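Local coordinates for flavin-dependent thymidylate synthase (Thermus thermophilus, PDB 6J61), which probably catalyses the FAD-dependent reductive methylation of dUMP to dTMP, using methylenetetrahydrofolate as methyl donor and NADPH as the source of electrons, at residues A[22-27]-A[207-212]; A[59-64]-A[172-177]; A[96-101]-A[162-167]; A[141-146]-A[158-163]. One frame throughout, in Å; residues are numbered along the deposited sequence.

Interaction 1: A[22-27]-A[207-212]; sequences GDDRAI and RVPLAW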
# COMPACT_ATOMS: atom_id res chain seq x y z
N GLY A 22 -10.91 16.98 7.45
CA GLY A 22 -9.97 18.06 7.20
C GLY A 22 -10.19 18.79 5.90
O GLY A 22 -10.85 18.29 4.99
N ASP A 23 -9.63 20.00 5.83
CA ASP A 23 -9.70 20.85 4.64
C ASP A 23 -8.32 21.48 4.47
O ASP A 23 -7.35 20.98 5.04
CB ASP A 23 -10.79 21.93 4.77
CG ASP A 23 -10.62 22.82 6.02
OD1 ASP A 23 -9.50 22.90 6.59
OD2 ASP A 23 -11.62 23.46 6.41
N ASP A 24 -8.23 22.58 3.72
CA ASP A 24 -6.94 23.25 3.49
C ASP A 24 -6.15 23.47 4.78
O ASP A 24 -4.92 23.39 4.77
CB ASP A 24 -7.13 24.62 2.80
CG ASP A 24 -7.64 24.49 1.37
OD1 ASP A 24 -7.15 23.61 0.64
OD2 ASP A 24 -8.52 25.29 0.96
N ARG A 25 -6.85 23.75 5.87
CA ARG A 25 -6.20 23.99 7.16
C ARG A 25 -5.48 22.75 7.69
O ARG A 25 -4.46 22.86 8.38
CB ARG A 25 -7.22 24.46 8.19
CG ARG A 25 -7.87 25.79 7.84
CD ARG A 25 -8.99 26.13 8.79
NE ARG A 25 -9.80 24.94 9.08
CZ ARG A 25 -10.99 24.97 9.66
NH1 ARG A 25 -11.54 26.12 10.01
NH2 ARG A 25 -11.63 23.83 9.89
N ALA A 26 -6.02 21.58 7.37
CA ALA A 26 -5.45 20.33 7.83
C ALA A 26 -4.08 20.05 7.19
O ALA A 26 -3.17 19.52 7.83
CB ALA A 26 -6.41 19.19 7.55
N ILE A 27 -3.94 20.40 5.91
CA ILE A 27 -2.68 20.19 5.21
C ILE A 27 -1.59 21.00 5.89
O ILE A 27 -0.54 20.48 6.28
CB ILE A 27 -2.80 20.65 3.76
CG1 ILE A 27 -4.06 20.08 3.14
CG2 ILE A 27 -1.60 20.19 2.98
CD1 ILE A 27 -4.39 20.67 1.79
N ARG A 207 -14.47 22.04 -1.64
CA ARG A 207 -14.04 21.67 -0.28
C ARG A 207 -12.60 22.02 0.12
O ARG A 207 -12.37 22.39 1.27
CB ARG A 207 -14.28 20.18 -0.07
CG ARG A 207 -15.54 19.65 -0.71
CD ARG A 207 -16.81 20.27 -0.16
NE ARG A 207 -16.98 19.94 1.25
CZ ARG A 207 -18.15 19.92 1.87
NH1 ARG A 207 -19.26 20.22 1.21
NH2 ARG A 207 -18.22 19.61 3.16
N VAL A 208 -11.64 21.88 -0.78
CA VAL A 208 -10.26 22.25 -0.47
C VAL A 208 -9.72 23.17 -1.57
O VAL A 208 -8.74 22.86 -2.25
CB VAL A 208 -9.33 21.01 -0.31
CG1 VAL A 208 -9.54 20.40 1.04
CG2 VAL A 208 -9.59 19.98 -1.42
N PRO A 209 -10.37 24.34 -1.74
CA PRO A 209 -9.98 25.33 -2.76
C PRO A 209 -8.50 25.72 -2.85
O PRO A 209 -7.99 25.92 -3.96
CB PRO A 209 -10.91 26.52 -2.46
CG PRO A 209 -11.23 26.36 -1.00
CD PRO A 209 -11.44 24.88 -0.88
N LEU A 210 -7.81 25.85 -1.73
CA LEU A 210 -6.39 26.21 -1.84
C LEU A 210 -5.61 25.05 -2.45
O LEU A 210 -4.92 25.21 -3.46
CB LEU A 210 -5.80 26.59 -0.47
CG LEU A 210 -6.37 27.85 0.20
CD1 LEU A 210 -5.50 28.20 1.40
CD2 LEU A 210 -6.40 29.00 -0.80
N ALA A 211 -5.74 23.87 -1.84
CA ALA A 211 -5.05 22.69 -2.34
C ALA A 211 -5.39 22.50 -3.82
O ALA A 211 -4.52 22.20 -4.64
CB ALA A 211 -5.45 21.47 -1.55
N TRP A 212 -6.66 22.67 -4.14
CA TRP A 212 -7.09 22.51 -5.51
C TRP A 212 -6.43 23.56 -6.41
O TRP A 212 -6.08 23.27 -7.56
CB TRP A 212 -8.62 22.61 -5.62
CG TRP A 212 -9.05 22.58 -7.05
CD1 TRP A 212 -9.12 23.63 -7.91
CD2 TRP A 212 -9.30 21.41 -7.83
NE1 TRP A 212 -9.39 23.20 -9.18
CE2 TRP A 212 -9.51 21.83 -9.16
CE3 TRP A 212 -9.37 20.04 -7.54
CZ2 TRP A 212 -9.78 20.94 -10.20
CZ3 TRP A 212 -9.64 19.15 -8.57
CH2 TRP A 212 -9.84 19.60 -9.89

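Interaction 2: A[59-64]-A[172-177]; sequences SPFEMV and QDLHNL. With FAD (flavin-adenine dinucleotide), chain E.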
# COMPACT_ATOMS: atom_id res chain seq x y z
N SER A 59 3.14 14.09 2.13
CA SER A 59 2.56 13.66 3.40
C SER A 59 1.43 14.54 3.95
O SER A 59 0.39 14.03 4.37
CB SER A 59 3.65 13.55 4.47
OG SER A 59 4.18 12.23 4.52
N PRO A 60 1.63 15.87 3.95
CA PRO A 60 0.60 16.79 4.46
C PRO A 60 -0.74 16.63 3.78
O PRO A 60 -1.79 16.71 4.43
CB PRO A 60 1.22 18.16 4.20
CG PRO A 60 2.68 17.89 4.45
CD PRO A 60 2.89 16.59 3.68
N PHE A 61 -0.71 16.38 2.47
CA PHE A 61 -1.93 16.19 1.70
C PHE A 61 -2.64 14.88 2.01
O PHE A 61 -3.82 14.70 1.68
CB PHE A 61 -1.62 16.29 0.20
CG PHE A 61 -1.15 17.66 -0.22
CD1 PHE A 61 0.18 18.03 -0.08
CD2 PHE A 61 -2.05 18.59 -0.73
CE1 PHE A 61 0.61 19.31 -0.44
CE2 PHE A 61 -1.63 19.87 -1.09
CZ PHE A 61 -0.30 20.23 -0.94
N GLU A 62 -1.94 13.94 2.63
CA GLU A 62 -2.57 12.68 2.97
C GLU A 62 -3.36 12.81 4.27
O GLU A 62 -4.08 11.87 4.65
CB GLU A 62 -1.52 11.59 3.14
CG GLU A 62 -1.25 10.79 1.90
CD GLU A 62 -0.12 9.80 2.11
OE1 GLU A 62 1.04 10.21 2.05
OE2 GLU A 62 -0.40 8.61 2.36
N MET A 63 -3.24 13.96 4.94
CA MET A 63 -3.96 14.18 6.19
C MET A 63 -5.40 14.60 5.96
O MET A 63 -6.13 14.84 6.92
CB MET A 63 -3.25 15.21 7.07
CG MET A 63 -1.89 14.76 7.61
SD MET A 63 -1.94 13.08 8.25
CE MET A 63 -0.22 12.75 8.63
N VAL A 64 -5.79 14.70 4.70
CA VAL A 64 -7.15 15.07 4.32
C VAL A 64 -7.77 13.85 3.64
O VAL A 64 -7.15 13.24 2.77
CB VAL A 64 -7.14 16.27 3.35
CG1 VAL A 64 -8.52 16.47 2.72
CG2 VAL A 64 -6.70 17.53 4.10
N GLN A 172 -10.67 7.78 0.11
CA GLN A 172 -9.31 8.06 -0.34
C GLN A 172 -8.77 9.41 0.13
O GLN A 172 -9.51 10.38 0.21
CB GLN A 172 -9.28 7.98 -1.87
CG GLN A 172 -7.90 8.00 -2.49
CD GLN A 172 -7.94 7.56 -3.92
OE1 GLN A 172 -8.83 7.97 -4.68
NE2 GLN A 172 -6.99 6.71 -4.32
N ASP A 173 -7.48 9.45 0.42
CA ASP A 173 -6.82 10.67 0.87
C ASP A 173 -6.60 11.63 -0.28
O ASP A 173 -6.49 11.22 -1.43
CB ASP A 173 -5.50 10.32 1.56
CG ASP A 173 -4.49 9.68 0.62
OD1 ASP A 173 -3.88 10.41 -0.19
OD2 ASP A 173 -4.29 8.44 0.71
N LEU A 174 -6.54 12.92 0.04
CA LEU A 174 -6.37 13.97 -0.97
C LEU A 174 -5.20 13.76 -1.96
O LEU A 174 -5.34 13.98 -3.16
CB LEU A 174 -6.26 15.34 -0.29
CG LEU A 174 -6.21 16.55 -1.23
CD1 LEU A 174 -7.32 16.47 -2.28
CD2 LEU A 174 -6.34 17.82 -0.40
N HIS A 175 -4.06 13.34 -1.43
CA HIS A 175 -2.88 13.09 -2.24
C HIS A 175 -3.17 12.05 -3.33
O HIS A 175 -2.88 12.27 -4.51
CB HIS A 175 -1.75 12.60 -1.34
CG HIS A 175 -0.60 12.02 -2.09
ND1 HIS A 175 -0.08 12.59 -3.24
CD2 HIS A 175 0.17 10.93 -1.83
CE1 HIS A 175 0.95 11.87 -3.65
NE2 HIS A 175 1.12 10.86 -2.82
N ASN A 176 -3.75 10.93 -2.94
CA ASN A 176 -4.08 9.87 -3.89
C ASN A 176 -5.32 10.18 -4.72
O ASN A 176 -5.52 9.62 -5.80
CB ASN A 176 -4.24 8.54 -3.15
CG ASN A 176 -2.90 7.97 -2.73
OD1 ASN A 176 -2.11 7.58 -3.58
ND2 ASN A 176 -2.63 7.95 -1.43
N LEU A 177 -6.16 11.07 -4.22
CA LEU A 177 -7.35 11.44 -4.97
C LEU A 177 -6.89 12.34 -6.10
O LEU A 177 -7.41 12.27 -7.20
CB LEU A 177 -8.36 12.14 -4.05
CG LEU A 177 -9.71 12.56 -4.62
CD1 LEU A 177 -10.38 11.39 -5.33
CD2 LEU A 177 -10.59 13.10 -3.50
PA FAD E . 6.03 5.84 -1.10
O1A FAD E . 6.03 5.82 0.39
O2A FAD E . 6.91 4.60 -1.65
O5B FAD E . 4.51 5.69 -1.59
C5B FAD E . 4.46 5.90 -3.00
C4B FAD E . 3.01 6.19 -3.38
O4B FAD E . 2.18 5.05 -3.03
C3B FAD E . 2.47 7.39 -2.63
O3B FAD E . 2.69 8.61 -3.32
C2B FAD E . 1.00 7.05 -2.45
O2B FAD E . 0.26 7.47 -3.60
C1B FAD E . 1.01 5.50 -2.27
N9A FAD E . 1.10 5.07 -0.85
C8A FAD E . 2.11 4.33 -0.28
N7A FAD E . 1.87 4.11 0.98
C5A FAD E . 0.70 4.69 1.32
C6A FAD E . -0.06 4.79 2.52
N6A FAD E . 0.41 4.20 3.68
N1A FAD E . -1.23 5.48 2.50
C2A FAD E . -1.69 6.06 1.37
N3A FAD E . -1.01 5.98 0.22
C4A FAD E . 0.18 5.32 0.15
N1 FAD E . 8.45 13.79 5.32
C2 FAD E . 8.27 14.11 6.61
O2 FAD E . 7.86 13.25 7.38
N3 FAD E . 8.53 15.35 7.10
C4 FAD E . 8.98 16.38 6.29
O4 FAD E . 9.21 17.49 6.75
C4X FAD E . 9.19 16.08 4.85
N5 FAD E . 9.62 16.98 3.97
C5X FAD E . 9.80 16.68 2.65
C6 FAD E . 10.26 17.69 1.74
C7 FAD E . 10.45 17.39 0.39
C7M FAD E . 10.94 18.49 -0.52
C8 FAD E . 10.19 16.07 -0.11
C8M FAD E . 10.39 15.74 -1.57
C9 FAD E . 9.74 15.06 0.76
C9A FAD E . 9.53 15.34 2.15
N10 FAD E . 9.07 14.34 3.07
C10 FAD E . 8.89 14.67 4.41
C1' FAD E . 8.78 12.95 2.65
C2' FAD E . 7.39 12.78 2.02
O2' FAD E . 6.39 13.40 2.83
C3' FAD E . 7.09 11.27 1.82
O3' FAD E . 6.98 10.61 3.09
C4' FAD E . 8.21 10.58 0.99
O4' FAD E . 8.70 11.46 -0.03
C5' FAD E . 7.65 9.32 0.33
O5' FAD E . 6.94 9.72 -0.84
P FAD E . 5.88 8.59 -1.21
O1P FAD E . 4.98 8.34 -0.05
O2P FAD E . 5.03 9.11 -2.47
O3P FAD E . 6.70 7.23 -1.66

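Interaction 3: A[96-101]-A[162-167]; sequences SILKEE and LNLYTE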
# COMPACT_ATOMS: atom_id res chain seq x y z
N SER A 96 -27.03 -9.90 -2.30
CA SER A 96 -28.11 -9.08 -2.82
C SER A 96 -28.54 -9.42 -4.25
O SER A 96 -27.75 -9.92 -5.07
CB SER A 96 -27.72 -7.60 -2.75
OG SER A 96 -27.42 -7.20 -1.43
N ILE A 97 -29.82 -9.16 -4.54
CA ILE A 97 -30.35 -9.38 -5.88
C ILE A 97 -30.01 -8.09 -6.62
O ILE A 97 -30.12 -7.00 -6.05
CB ILE A 97 -31.90 -9.58 -5.85
CG1 ILE A 97 -32.25 -10.87 -5.13
CG2 ILE A 97 -32.45 -9.61 -7.28
CD1 ILE A 97 -33.74 -11.18 -5.13
N LEU A 98 -29.60 -8.20 -7.88
CA LEU A 98 -29.22 -7.03 -8.65
C LEU A 98 -30.36 -6.30 -9.37
O LEU A 98 -31.19 -6.90 -10.06
CB LEU A 98 -28.11 -7.40 -9.63
CG LEU A 98 -26.91 -8.04 -8.93
CD1 LEU A 98 -25.86 -8.43 -9.96
CD2 LEU A 98 -26.32 -7.07 -7.91
N LYS A 99 -30.38 -4.99 -9.17
CA LYS A 99 -31.37 -4.10 -9.74
C LYS A 99 -31.16 -4.04 -11.25
O LYS A 99 -30.04 -4.03 -11.72
CB LYS A 99 -31.21 -2.72 -9.11
CG LYS A 99 -32.42 -1.82 -9.18
CD LYS A 99 -32.24 -0.60 -8.27
CE LYS A 99 -32.13 -1.01 -6.80
NZ LYS A 99 -31.98 0.16 -5.89
N GLU A 100 -32.25 -4.02 -12.01
CA GLU A 100 -32.15 -3.97 -13.47
C GLU A 100 -31.85 -2.57 -13.99
O GLU A 100 -32.65 -1.98 -14.73
CB GLU A 100 -33.43 -4.47 -14.13
CG GLU A 100 -33.28 -4.60 -15.63
CD GLU A 100 -34.58 -4.80 -16.35
OE1 GLU A 100 -35.26 -5.81 -16.07
OE2 GLU A 100 -34.93 -3.95 -17.19
N GLU A 101 -30.69 -2.04 -13.61
CA GLU A 101 -30.31 -0.72 -14.07
C GLU A 101 -29.10 -0.82 -14.97
O GLU A 101 -28.07 -1.37 -14.58
CB GLU A 101 -30.03 0.19 -12.88
CG GLU A 101 -31.28 0.60 -12.12
CD GLU A 101 -30.98 1.36 -10.85
OE1 GLU A 101 -31.91 1.95 -10.27
OE2 GLU A 101 -29.81 1.37 -10.41
N LEU A 162 -21.58 -5.99 -18.64
CA LEU A 162 -20.70 -5.07 -17.91
C LEU A 162 -21.27 -3.67 -17.70
O LEU A 162 -20.75 -2.91 -16.88
CB LEU A 162 -19.34 -4.98 -18.63
CG LEU A 162 -18.51 -6.27 -18.68
CD1 LEU A 162 -17.29 -6.10 -19.55
CD2 LEU A 162 -18.11 -6.65 -17.28
N ASN A 163 -22.32 -3.32 -18.43
CA ASN A 163 -22.92 -1.99 -18.27
C ASN A 163 -23.90 -1.94 -17.09
O ASN A 163 -24.53 -0.92 -16.84
CB ASN A 163 -23.62 -1.56 -19.55
CG ASN A 163 -24.81 -2.42 -19.88
OD1 ASN A 163 -24.89 -3.59 -19.48
ND2 ASN A 163 -25.74 -1.87 -20.64
N LEU A 164 -24.03 -3.06 -16.39
CA LEU A 164 -24.91 -3.14 -15.23
C LEU A 164 -24.39 -2.10 -14.24
O LEU A 164 -23.18 -1.94 -14.09
CB LEU A 164 -24.82 -4.53 -14.60
CG LEU A 164 -25.80 -4.72 -13.43
CD1 LEU A 164 -27.18 -5.02 -14.00
CD2 LEU A 164 -25.36 -5.83 -12.50
N TYR A 165 -25.29 -1.39 -13.57
CA TYR A 165 -24.84 -0.41 -12.59
C TYR A 165 -24.47 -1.12 -11.30
O TYR A 165 -24.91 -2.24 -11.06
CB TYR A 165 -25.95 0.60 -12.32
CG TYR A 165 -25.85 1.84 -13.18
CD1 TYR A 165 -25.00 2.89 -12.82
CD2 TYR A 165 -26.57 1.95 -14.37
CE1 TYR A 165 -24.88 4.02 -13.62
CE2 TYR A 165 -26.46 3.07 -15.19
CZ TYR A 165 -25.61 4.10 -14.81
OH TYR A 165 -25.46 5.20 -15.61
N THR A 166 -23.66 -0.46 -10.48
CA THR A 166 -23.24 -1.01 -9.20
C THR A 166 -22.91 0.15 -8.26
O THR A 166 -22.61 1.24 -8.72
CB THR A 166 -22.00 -1.93 -9.36
OG1 THR A 166 -21.58 -2.40 -8.07
CG2 THR A 166 -20.86 -1.17 -10.01
N GLU A 167 -22.99 -0.08 -6.96
CA GLU A 167 -22.70 0.99 -6.01
C GLU A 167 -21.61 0.60 -5.05
O GLU A 167 -21.42 -0.59 -4.76
CB GLU A 167 -23.92 1.34 -5.17
CG GLU A 167 -25.16 1.67 -5.93
CD GLU A 167 -26.27 2.11 -5.00
OE1 GLU A 167 -27.43 2.13 -5.45
OE2 GLU A 167 -25.99 2.45 -3.82

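Interaction 4: A[141-146]-A[158-163]; sequences GAYRAL and MVLPLN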
# COMPACT_ATOMS: atom_id res chain seq x y z
N GLY A 141 -33.36 -11.19 -18.70
CA GLY A 141 -34.39 -12.20 -18.76
C GLY A 141 -33.82 -13.49 -18.21
O GLY A 141 -34.41 -14.12 -17.32
N ALA A 142 -32.66 -13.87 -18.74
CA ALA A 142 -31.96 -15.08 -18.31
C ALA A 142 -31.70 -15.03 -16.81
O ALA A 142 -31.91 -16.00 -16.09
CB ALA A 142 -30.65 -15.21 -19.07
N TYR A 143 -31.24 -13.88 -16.33
CA TYR A 143 -30.97 -13.71 -14.91
C TYR A 143 -32.21 -14.01 -14.07
O TYR A 143 -32.13 -14.74 -13.08
CB TYR A 143 -30.52 -12.28 -14.65
CG TYR A 143 -30.27 -11.98 -13.20
CD1 TYR A 143 -29.28 -12.66 -12.49
CD2 TYR A 143 -30.97 -10.96 -12.56
CE1 TYR A 143 -29.00 -12.33 -11.16
CE2 TYR A 143 -30.70 -10.62 -11.23
CZ TYR A 143 -29.71 -11.30 -10.54
OH TYR A 143 -29.41 -10.95 -9.25
N ARG A 144 -33.35 -13.44 -14.46
CA ARG A 144 -34.60 -13.66 -13.74
C ARG A 144 -34.99 -15.14 -13.80
O ARG A 144 -35.29 -15.75 -12.77
CB ARG A 144 -35.73 -12.81 -14.34
CG ARG A 144 -35.84 -11.40 -13.75
CD ARG A 144 -36.82 -10.53 -14.54
NE ARG A 144 -37.00 -9.20 -13.96
CZ ARG A 144 -37.63 -8.96 -12.80
NH1 ARG A 144 -38.13 -9.97 -12.10
NH2 ARG A 144 -37.76 -7.71 -12.36
N ALA A 145 -34.98 -15.70 -15.01
CA ALA A 145 -35.31 -17.10 -15.22
C ALA A 145 -34.49 -17.97 -14.28
O ALA A 145 -35.04 -18.74 -13.48
CB ALA A 145 -35.04 -17.48 -16.66
N LEU A 146 -33.16 -17.85 -14.39
CA LEU A 146 -32.24 -18.62 -13.56
C LEU A 146 -32.59 -18.52 -12.08
O LEU A 146 -32.61 -19.53 -11.37
CB LEU A 146 -30.81 -18.12 -13.75
CG LEU A 146 -30.13 -18.46 -15.07
CD1 LEU A 146 -28.91 -17.57 -15.22
CD2 LEU A 146 -29.75 -19.92 -15.09
N MET A 158 -23.97 -13.87 -13.40
CA MET A 158 -22.87 -13.87 -14.37
C MET A 158 -23.31 -13.57 -15.80
O MET A 158 -22.51 -13.06 -16.60
CB MET A 158 -22.12 -15.20 -14.34
CG MET A 158 -22.83 -16.37 -15.01
SD MET A 158 -21.80 -17.85 -15.01
CE MET A 158 -21.87 -18.28 -13.32
N VAL A 159 -24.56 -13.88 -16.13
CA VAL A 159 -25.08 -13.64 -17.47
C VAL A 159 -25.37 -12.16 -17.73
O VAL A 159 -25.70 -11.78 -18.85
CB VAL A 159 -26.39 -14.42 -17.71
CG1 VAL A 159 -26.09 -15.87 -17.93
CG2 VAL A 159 -27.31 -14.26 -16.52
N LEU A 160 -25.22 -11.33 -16.70
CA LEU A 160 -25.47 -9.89 -16.83
C LEU A 160 -24.27 -9.15 -17.44
O LEU A 160 -23.11 -9.40 -17.08
CB LEU A 160 -25.83 -9.30 -15.47
CG LEU A 160 -27.07 -9.95 -14.83
CD1 LEU A 160 -27.21 -9.47 -13.40
CD2 LEU A 160 -28.32 -9.61 -15.66
N PRO A 161 -24.54 -8.21 -18.37
CA PRO A 161 -23.51 -7.42 -19.04
C PRO A 161 -22.73 -6.45 -18.14
O PRO A 161 -23.18 -6.12 -17.04
CB PRO A 161 -24.30 -6.71 -20.14
CG PRO A 161 -25.61 -6.49 -19.49
CD PRO A 161 -25.87 -7.82 -18.84
N LEU A 162 -21.58 -5.99 -18.64
CA LEU A 162 -20.70 -5.07 -17.91
C LEU A 162 -21.27 -3.67 -17.70
O LEU A 162 -20.75 -2.91 -16.88
CB LEU A 162 -19.34 -4.98 -18.63
CG LEU A 162 -18.51 -6.27 -18.68
CD1 LEU A 162 -17.29 -6.10 -19.55
CD2 LEU A 162 -18.11 -6.65 -17.28
N ASN A 163 -22.32 -3.32 -18.43
CA ASN A 163 -22.92 -1.99 -18.27
C ASN A 163 -23.90 -1.94 -17.09
O ASN A 163 -24.53 -0.92 -16.84
CB ASN A 163 -23.62 -1.56 -19.55
CG ASN A 163 -24.81 -2.42 -19.88
OD1 ASN A 163 -24.89 -3.59 -19.48
ND2 ASN A 163 -25.74 -1.87 -20.64

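Interaction 1: A[22-27]-A[207-212]
Arg207 meets Asp23 through its backbone: the carbonyl O lies 3.9 Å from Asp23 CB. Its guanidinium turns elsewhere, and NE bonds to Gln20. Val208 follows at the break between two helices. Its CG1, anti to the carbonyl carbon (chi1 -78°), rests 3.6 Å from Asp23 CA. Pro209 offers no N-H; its CD and CG lie against Asp24 OD2. Leu210 N then donates to Asp24 OD2 at 2.8 Å. The Leu210 side chain runs at about a right angle to that of Asp24, with Leu210 CB 3.3 Å from Asp24 OD2. Ala211 N donates to Asp24 OD1 at 2.9 Å in a nearly straight bond (171°). Both donors approach from the same side of the carboxylate plane. The group lies over the start of helix 209-220. That helix end would probably stabilise its negative charge. With an alanine instead of Asp24, the N-H groups of Leu210 and Ala211 are likely to lose their acceptor. Ala211 CB also touches Ile27 CD1, at 3.6 Å. The start of helix 24-32 is thus joined to the start of helix 209-220, with helix 42-54 packing on Asp24 and Leu210 and helix 174-184 on Val208 and Ala211.

Interaction 2: A[59-64]-A[172-177]
Phe61 to Val64 pack on Asp173 to Asn176 at the wall of an FAD pocket. Ser59 N makes a weak bond to FAD O2', and Ser59 OG bonds to Val88 O of the second subunit. Phe61 sends its carbonyl O to Leu174 CB, 3.2 Å away, and accepts a weak bond from His175 N. Phe61 CB touches His175 CB, while its ring packs on helix 42-54. Glu62 lies alongside both Asp173 and His175, its carboxylate plane 47° from that of Asp173. Its CG is 3.4 Å from Asp173 OD1 and 3.7 Å from His175 CB. Its OE2 bonds to Ser87 of the second subunit and forms a salt bridge to Arg84 of the third. Three chains thus meet, in keeping with the ThyX tetramer, where three subunits build each FAD site. Beside Glu62, Asp173 is the N-cap of helix 174-184. Its CG lies between backbone N and carbonyl carbon (chi1 64°), turning the carboxylate back to Asn176 N. Asp173 OD1 accepts from Asn176 N at 2.8 Å, and the syn lone pair of OD2 takes Asn176 ND2, also at 2.8 Å. That amide in turn donates to adenine N3A of FAD, while His175 NE2 meets ribose O3B at the ring edge at 2.8 Å. Replacing Asp173 by an alanine would probably leave the helix start uncapped and the Asn176 amide free to turn. Val64 O accepts from Leu174 N at 2.8 Å, the donor tilted 32° from the carbonyl plane. The Val64 and Leu174 side chains run side by side, Val64 CB to Leu174 CB 3.9 Å.

Interaction 3: A[96-101]-A[162-167]
Leu98 and Leu164 cross at about a right angle and meet through methyl groups, Leu98 CD1 to Leu164 CD2 at 3.7 Å. Leu164 holds CG anti to its backbone N (chi1 -176°), which brings the branched end nearer to the 96-101 segment than its CB direction suggests. Its other methyl, CD1, lies 3.8 Å from Lys99 O and at the same distance from Glu101 O. The Glu101 oxygen is flanked by Leu164 CD1 and Tyr165 CD2. It accepts a hydrogen bond from Tyr165 N at 3.0 Å; the N-H points well at the oxygen (160°), with the donor tilted 25° from the carbonyl plane. The same carbonyl lies at the edge of the Tyr165 ring, where CD2 is 3.6 Å from Glu101 O. The ring thus presents its rim, not a face, to the Glu101 backbone. The two CB atoms, of Glu101 and Tyr165, approach to 4.1 Å. Beyond them the polar ends part. The extended Glu101 chain carries OE2 to a salt bridge with Lys71, while Tyr165 OH reaches Asp11 and Lys12. Glu101 ends an inverse gamma turn centred on Glu100. Leu98 also packs against Arg157, a predicted dUMP-binding residue. The contact ties an irregular segment to the start of strand 165-173, which lies between strands 65-73 and 87-90 in the antiparallel sheet, beside the probable substrate site of this ThyX enzyme.

Interaction 4: A[141-146]-A[158-163]
Leu160 sets a methyl over the middle of the Tyr143 ring. Its CD1 stands 3.9 Å from the ring centroid and only 8° off the ring normal, a CH-pi contact. The other methyl, CD2, packs on Tyr143 CB at 3.6 Å. One branch covers the ring centre, and the other lies at the root of the side chain. Tyr143 makes this possible with CG anti to its backbone N: chi1 177° carries the ring out from the helix, and chi2 62° turns one face to Leu160. The ring is also held at its far end, where Tyr143 OH bonds to the backbone N of Leu98. Val159 works through one branch. Its CG1 is anti to the carbonyl carbon, which leaves CG2 between the backbone N and the carbonyl carbon, facing the helix. CG2 of Val159 meets Leu146 CD1 tip to tip at 3.9 Å, Tyr143 N at 4.0 Å and Ala142 CB at 4.3 Å. No hydrogen bond crosses between the two segments. Leu132 of the fourth subunit packs on Val159, and Leu131 of that subunit on Ala142. This is apolar packing of a loop on one side of helix 132-148, at a subunit interface of the tetramer and next to Arg157, a predicted dUMP-binding residue.

From the N terminus, residues 22-27 come first, and interaction 1 closes the outermost loop when the chain returns at 207-212, joining helices 24-32 and 209-220. Interaction 2 is nested within it and joins the loop before strand 65-73 to the start of helix 174-184. The two touch where Ile27 and Asp23 pack on Pro60 and Val64. Interactions 3 and 4 are nested inside both loops, and their second segments overlap at Leu162 and Asn163. Interaction 4 joins helix 132-148 to the loop leading into strand 165-173. Interaction 3 uses the beginning of that strand, interaction 2 its end. The centres of interactions 1 and 4 are about 44 Å apart.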